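Type C neurotoxin (Clostridium botulinum, PDB 3PME) probably binds receptors on the neuronal surface, such as gangliosides and phosphatidylethanolamine, as the receptor-binding domain of a C/D mosaic botulinum neurotoxin. Local coordinates at residues N97-W111 with Q114-S128. Residues are numbered along the deposited sequence; the frame is centred on the assembly and turned at random.
Sequences NSGWKLCIRNGNIEW and QDINRKYKSLIFDYS
Gln114 grips the N-terminal end of 97-111 through both backbone and side chain. Its carbonyl O accepts two bonds, from Ser98 OG at 2.7 Å and from Gly99 N, while Gln114 N returns a bond to Gly99 O. With CG anti to the backbone N (chi1 -178°) and the chain extended beyond it, Gln114 NE2 reaches Asn97 O at 2.7 Å; that oxygen lies in the plane of the glutamine amide, but the donor sits 54° out of the Asn97 carbonyl plane. Beside it, Arg118 NE makes a weak, bent bond to Asn97 OD1, the two flat groups turned 56° apart.

Further along, Ile109 and Phe125 exchange backbone bonds of 2.9 Å in each direction (Ile109 N to Phe125 O, Phe125 N to Ile109 O), and Trp111 pairs likewise with Leu123. This antiparallel ladder joins 108-114 and 120-126 as a β-hairpin at the edge of an antiparallel sheet in the lectin-like N-terminal half of the receptor-binding domain. Strand 100-105 flanks 108-114 on its other side, linked through a type I' turn from Arg105 to Asn108.

Opposite faces of the ladder differ in character. On one, Glu110 runs alongside Ile124, its CG 3.6 Å from Ile124 CG1, and its OE1 forms a salt bridge with Arg105 NH2 (2.9 Å). On the other, Trp111 CD1 meets Leu123 CD1 at 4.0 Å, and the Trp111 side chain also touches Val71 and Ile145. Tyr127 lays one ring face over Gly107 O and touches Ile109 CG2 through CD2 (3.8 Å); its hydroxyl bonds to Thr82.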
# COMPACT_ATOMS: atom_id res chain seq x y z
N ASN A 97 -34.50 0.51 8.93
CA ASN A 97 -34.57 -0.58 7.96
C ASN A 97 -33.89 -0.33 6.61
O ASN A 97 -33.77 -1.24 5.80
CB ASN A 97 -36.02 -0.99 7.69
CG ASN A 97 -36.78 -1.34 8.96
OD1 ASN A 97 -36.20 -1.79 9.95
ND2 ASN A 97 -38.09 -1.14 8.92
N SER A 98 -33.46 0.91 6.36
CA SER A 98 -33.04 1.27 5.01
C SER A 98 -31.82 2.19 4.99
O SER A 98 -31.59 2.97 5.92
CB SER A 98 -34.24 1.88 4.26
OG SER A 98 -33.97 2.10 2.89
N GLY A 99 -31.02 2.10 3.93
CA GLY A 99 -29.86 2.95 3.73
C GLY A 99 -28.73 2.13 3.14
O GLY A 99 -28.95 1.22 2.36
N TRP A 100 -27.51 2.46 3.52
CA TRP A 100 -26.35 1.71 3.03
C TRP A 100 -25.37 1.45 4.15
O TRP A 100 -25.40 2.13 5.18
CB TRP A 100 -25.65 2.46 1.90
CG TRP A 100 -25.18 3.85 2.27
CD1 TRP A 100 -25.90 5.02 2.19
CD2 TRP A 100 -23.89 4.22 2.79
NE1 TRP A 100 -25.13 6.08 2.62
CE2 TRP A 100 -23.89 5.61 2.98
CE3 TRP A 100 -22.73 3.49 3.09
CZ2 TRP A 100 -22.78 6.30 3.48
CZ3 TRP A 100 -21.63 4.18 3.57
CH2 TRP A 100 -21.66 5.57 3.77
N LYS A 101 -24.52 0.44 3.97
CA LYS A 101 -23.43 0.21 4.92
C LYS A 101 -22.27 -0.51 4.23
O LYS A 101 -22.41 -1.10 3.17
CB LYS A 101 -23.91 -0.59 6.14
CG LYS A 101 -24.41 -2.00 5.82
CD LYS A 101 -24.75 -2.76 7.11
CE LYS A 101 -25.43 -4.08 6.78
NZ LYS A 101 -25.86 -4.80 8.00
N LEU A 102 -21.09 -0.40 4.85
CA LEU A 102 -19.92 -1.15 4.43
C LEU A 102 -19.54 -2.09 5.55
O LEU A 102 -19.43 -1.68 6.72
CB LEU A 102 -18.75 -0.22 4.16
CG LEU A 102 -17.45 -0.90 3.70
CD1 LEU A 102 -17.59 -1.38 2.26
CD2 LEU A 102 -16.28 0.06 3.84
N CYS A 103 -19.33 -3.36 5.21
CA CYS A 103 -18.90 -4.37 6.18
C CYS A 103 -17.63 -5.07 5.73
O CYS A 103 -17.26 -5.03 4.55
CB CYS A 103 -19.97 -5.44 6.37
SG CYS A 103 -21.60 -4.81 6.78
N ILE A 104 -16.97 -5.72 6.68
CA ILE A 104 -15.90 -6.66 6.41
C ILE A 104 -16.40 -8.01 6.89
O ILE A 104 -16.95 -8.13 7.98
CB ILE A 104 -14.63 -6.29 7.21
CG1 ILE A 104 -14.07 -4.96 6.72
CG2 ILE A 104 -13.58 -7.40 7.13
CD1 ILE A 104 -13.55 -5.03 5.34
N ARG A 105 -16.23 -9.04 6.07
CA ARG A 105 -16.66 -10.36 6.49
C ARG A 105 -15.79 -11.42 5.86
O ARG A 105 -15.70 -11.52 4.63
CB ARG A 105 -18.13 -10.60 6.11
CG ARG A 105 -18.59 -12.01 6.42
CD ARG A 105 -20.07 -12.20 6.13
NE ARG A 105 -20.47 -11.65 4.83
CZ ARG A 105 -20.21 -12.23 3.67
NH1 ARG A 105 -19.54 -13.38 3.62
NH2 ARG A 105 -20.61 -11.67 2.54
N ASN A 106 -15.14 -12.21 6.71
CA ASN A 106 -14.32 -13.32 6.25
C ASN A 106 -13.37 -12.92 5.11
O ASN A 106 -13.32 -13.59 4.08
CB ASN A 106 -15.22 -14.48 5.81
CG ASN A 106 -14.46 -15.78 5.65
OD1 ASN A 106 -13.40 -15.97 6.25
ND2 ASN A 106 -15.00 -16.69 4.84
N GLY A 107 -12.65 -11.82 5.28
CA GLY A 107 -11.65 -11.43 4.30
C GLY A 107 -12.23 -10.83 3.02
O GLY A 107 -11.55 -10.74 2.01
N ASN A 108 -13.49 -10.43 3.10
CA ASN A 108 -14.16 -9.72 2.01
C ASN A 108 -14.59 -8.34 2.49
O ASN A 108 -14.88 -8.16 3.66
CB ASN A 108 -15.42 -10.48 1.56
CG ASN A 108 -15.11 -11.81 0.89
OD1 ASN A 108 -15.00 -11.89 -0.33
ND2 ASN A 108 -14.97 -12.85 1.70
N ILE A 109 -14.63 -7.37 1.58
CA ILE A 109 -15.38 -6.15 1.85
C ILE A 109 -16.72 -6.25 1.14
O ILE A 109 -16.81 -6.80 0.03
CB ILE A 109 -14.65 -4.85 1.44
CG1 ILE A 109 -14.26 -4.87 -0.04
CG2 ILE A 109 -13.44 -4.60 2.31
CD1 ILE A 109 -14.00 -3.48 -0.59
N GLU A 110 -17.75 -5.72 1.79
CA GLU A 110 -19.11 -5.84 1.25
C GLU A 110 -19.85 -4.52 1.40
O GLU A 110 -19.92 -3.94 2.49
CB GLU A 110 -19.88 -6.96 1.96
CG GLU A 110 -21.25 -7.23 1.33
CD GLU A 110 -21.97 -8.44 1.93
OE1 GLU A 110 -21.54 -8.92 3.00
OE2 GLU A 110 -22.96 -8.91 1.34
N TRP A 111 -20.40 -4.05 0.28
CA TRP A 111 -21.19 -2.83 0.26
C TRP A 111 -22.64 -3.22 0.10
O TRP A 111 -22.99 -3.97 -0.80
CB TRP A 111 -20.76 -1.93 -0.90
CG TRP A 111 -21.71 -0.79 -1.20
CD1 TRP A 111 -22.79 -0.83 -2.03
CD2 TRP A 111 -21.65 0.54 -0.68
NE1 TRP A 111 -23.41 0.40 -2.06
CE2 TRP A 111 -22.72 1.26 -1.24
CE3 TRP A 111 -20.78 1.19 0.19
CZ2 TRP A 111 -22.96 2.60 -0.95
CZ3 TRP A 111 -21.02 2.54 0.48
CH2 TRP A 111 -22.09 3.22 -0.10
N GLN A 114 -29.95 -1.16 1.09
CA GLN A 114 -31.14 -1.83 1.63
C GLN A 114 -32.38 -0.95 1.54
O GLN A 114 -32.36 0.22 1.94
CB GLN A 114 -30.87 -2.22 3.07
CG GLN A 114 -31.99 -2.97 3.75
CD GLN A 114 -31.50 -3.66 4.99
OE1 GLN A 114 -30.65 -4.56 4.91
NE2 GLN A 114 -32.00 -3.25 6.14
N ASP A 115 -33.46 -1.52 1.00
CA ASP A 115 -34.70 -0.78 0.81
C ASP A 115 -35.62 -0.80 2.03
O ASP A 115 -35.30 -1.39 3.07
CB ASP A 115 -35.43 -1.21 -0.48
CG ASP A 115 -36.11 -2.58 -0.38
OD1 ASP A 115 -36.35 -3.12 0.72
OD2 ASP A 115 -36.47 -3.12 -1.46
N ILE A 116 -36.77 -0.15 1.89
CA ILE A 116 -37.64 0.03 3.05
C ILE A 116 -38.38 -1.24 3.49
O ILE A 116 -39.03 -1.25 4.54
CB ILE A 116 -38.61 1.23 2.84
CG1 ILE A 116 -39.29 1.15 1.47
CG2 ILE A 116 -37.85 2.54 2.94
CD1 ILE A 116 -40.36 0.07 1.36
N ASN A 117 -38.25 -2.30 2.70
CA ASN A 117 -38.77 -3.62 3.09
C ASN A 117 -37.67 -4.54 3.63
O ASN A 117 -37.89 -5.74 3.81
CB ASN A 117 -39.48 -4.28 1.91
CG ASN A 117 -40.74 -3.55 1.52
OD1 ASN A 117 -40.99 -3.32 0.34
ND2 ASN A 117 -41.52 -3.15 2.51
N ARG A 118 -36.50 -3.97 3.87
CA ARG A 118 -35.35 -4.73 4.36
C ARG A 118 -34.76 -5.69 3.32
O ARG A 118 -33.93 -6.53 3.65
CB ARG A 118 -35.69 -5.46 5.65
CG ARG A 118 -36.02 -4.52 6.80
CD ARG A 118 -36.27 -5.26 8.10
NE ARG A 118 -35.81 -4.49 9.25
CZ ARG A 118 -34.54 -4.41 9.64
NH1 ARG A 118 -33.61 -5.07 8.97
NH2 ARG A 118 -34.21 -3.68 10.69
N LYS A 119 -35.19 -5.56 2.07
CA LYS A 119 -34.54 -6.29 0.98
C LYS A 119 -33.23 -5.58 0.66
O LYS A 119 -33.17 -4.35 0.66
CB LYS A 119 -35.47 -6.34 -0.23
CG LYS A 119 -34.87 -6.99 -1.47
CD LYS A 119 -35.84 -6.92 -2.66
CE LYS A 119 -35.18 -7.45 -3.93
NZ LYS A 119 -36.03 -7.22 -5.14
N TYR A 120 -32.17 -6.33 0.40
CA TYR A 120 -30.90 -5.68 0.11
C TYR A 120 -30.16 -6.30 -1.07
O TYR A 120 -30.45 -7.43 -1.49
CB TYR A 120 -30.00 -5.66 1.35
CG TYR A 120 -29.47 -7.02 1.73
CD1 TYR A 120 -30.21 -7.86 2.54
CD2 TYR A 120 -28.24 -7.45 1.28
CE1 TYR A 120 -29.74 -9.10 2.90
CE2 TYR A 120 -27.75 -8.69 1.64
CZ TYR A 120 -28.50 -9.51 2.44
OH TYR A 120 -28.03 -10.75 2.79
N LYS A 121 -29.24 -5.52 -1.62
CA LYS A 121 -28.31 -6.00 -2.64
C LYS A 121 -26.91 -5.70 -2.14
O LYS A 121 -26.72 -4.77 -1.36
CB LYS A 121 -28.54 -5.28 -3.98
CG LYS A 121 -29.92 -5.48 -4.57
CD LYS A 121 -30.19 -6.95 -4.84
CE LYS A 121 -31.47 -7.14 -5.66
NZ LYS A 121 -31.21 -6.94 -7.12
N SER A 122 -25.94 -6.48 -2.57
CA SER A 122 -24.57 -6.27 -2.10
C SER A 122 -23.53 -6.40 -3.21
O SER A 122 -23.73 -7.10 -4.21
CB SER A 122 -24.25 -7.23 -0.97
OG SER A 122 -24.27 -8.57 -1.42
N LEU A 123 -22.42 -5.69 -3.02
CA LEU A 123 -21.22 -5.87 -3.82
C LEU A 123 -20.21 -6.47 -2.87
O LEU A 123 -20.03 -5.97 -1.77
CB LEU A 123 -20.71 -4.53 -4.33
CG LEU A 123 -21.62 -3.80 -5.32
CD1 LEU A 123 -21.21 -2.33 -5.39
CD2 LEU A 123 -21.49 -4.48 -6.68
N ILE A 124 -19.55 -7.54 -3.30
CA ILE A 124 -18.62 -8.25 -2.44
C ILE A 124 -17.29 -8.41 -3.16
O ILE A 124 -17.25 -8.79 -4.33
CB ILE A 124 -19.18 -9.63 -2.04
CG1 ILE A 124 -20.54 -9.47 -1.37
CG2 ILE A 124 -18.22 -10.33 -1.07
CD1 ILE A 124 -21.31 -10.79 -1.22
N PHE A 125 -16.21 -8.10 -2.47
CA PHE A 125 -14.88 -8.27 -3.05
C PHE A 125 -13.97 -9.00 -2.07
O PHE A 125 -13.77 -8.56 -0.93
CB PHE A 125 -14.28 -6.91 -3.42
CG PHE A 125 -12.89 -6.99 -3.98
CD1 PHE A 125 -12.67 -7.54 -5.23
CD2 PHE A 125 -11.81 -6.51 -3.25
CE1 PHE A 125 -11.39 -7.60 -5.76
CE2 PHE A 125 -10.51 -6.59 -3.77
CZ PHE A 125 -10.30 -7.13 -5.02
N ASP A 126 -13.41 -10.12 -2.53
CA ASP A 126 -12.46 -10.89 -1.74
C ASP A 126 -11.07 -10.25 -1.84
O ASP A 126 -10.32 -10.51 -2.77
CB ASP A 126 -12.42 -12.32 -2.27
CG ASP A 126 -11.48 -13.22 -1.50
OD1 ASP A 126 -10.75 -12.74 -0.61
OD2 ASP A 126 -11.45 -14.44 -1.79
N TYR A 127 -10.74 -9.41 -0.87
CA TYR A 127 -9.46 -8.72 -0.91
C TYR A 127 -8.37 -9.59 -0.30
O TYR A 127 -7.20 -9.34 -0.55
CB TYR A 127 -9.54 -7.35 -0.22
CG TYR A 127 -9.69 -7.46 1.27
CD1 TYR A 127 -8.58 -7.58 2.09
CD2 TYR A 127 -10.94 -7.46 1.86
CE1 TYR A 127 -8.71 -7.70 3.47
CE2 TYR A 127 -11.09 -7.59 3.23
CZ TYR A 127 -9.97 -7.71 4.03
OH TYR A 127 -10.13 -7.84 5.38
N SER A 128 -8.75 -10.61 0.46
CA SER A 128 -7.78 -11.43 1.20
C SER A 128 -7.09 -12.48 0.34
O SER A 128 -5.88 -12.68 0.43
CB SER A 128 -8.46 -12.13 2.38
OG SER A 128 -7.54 -12.96 3.08
O HOH W 1 -12.14 -14.15 1.50
O HOH W 2 -24.71 -11.02 2.08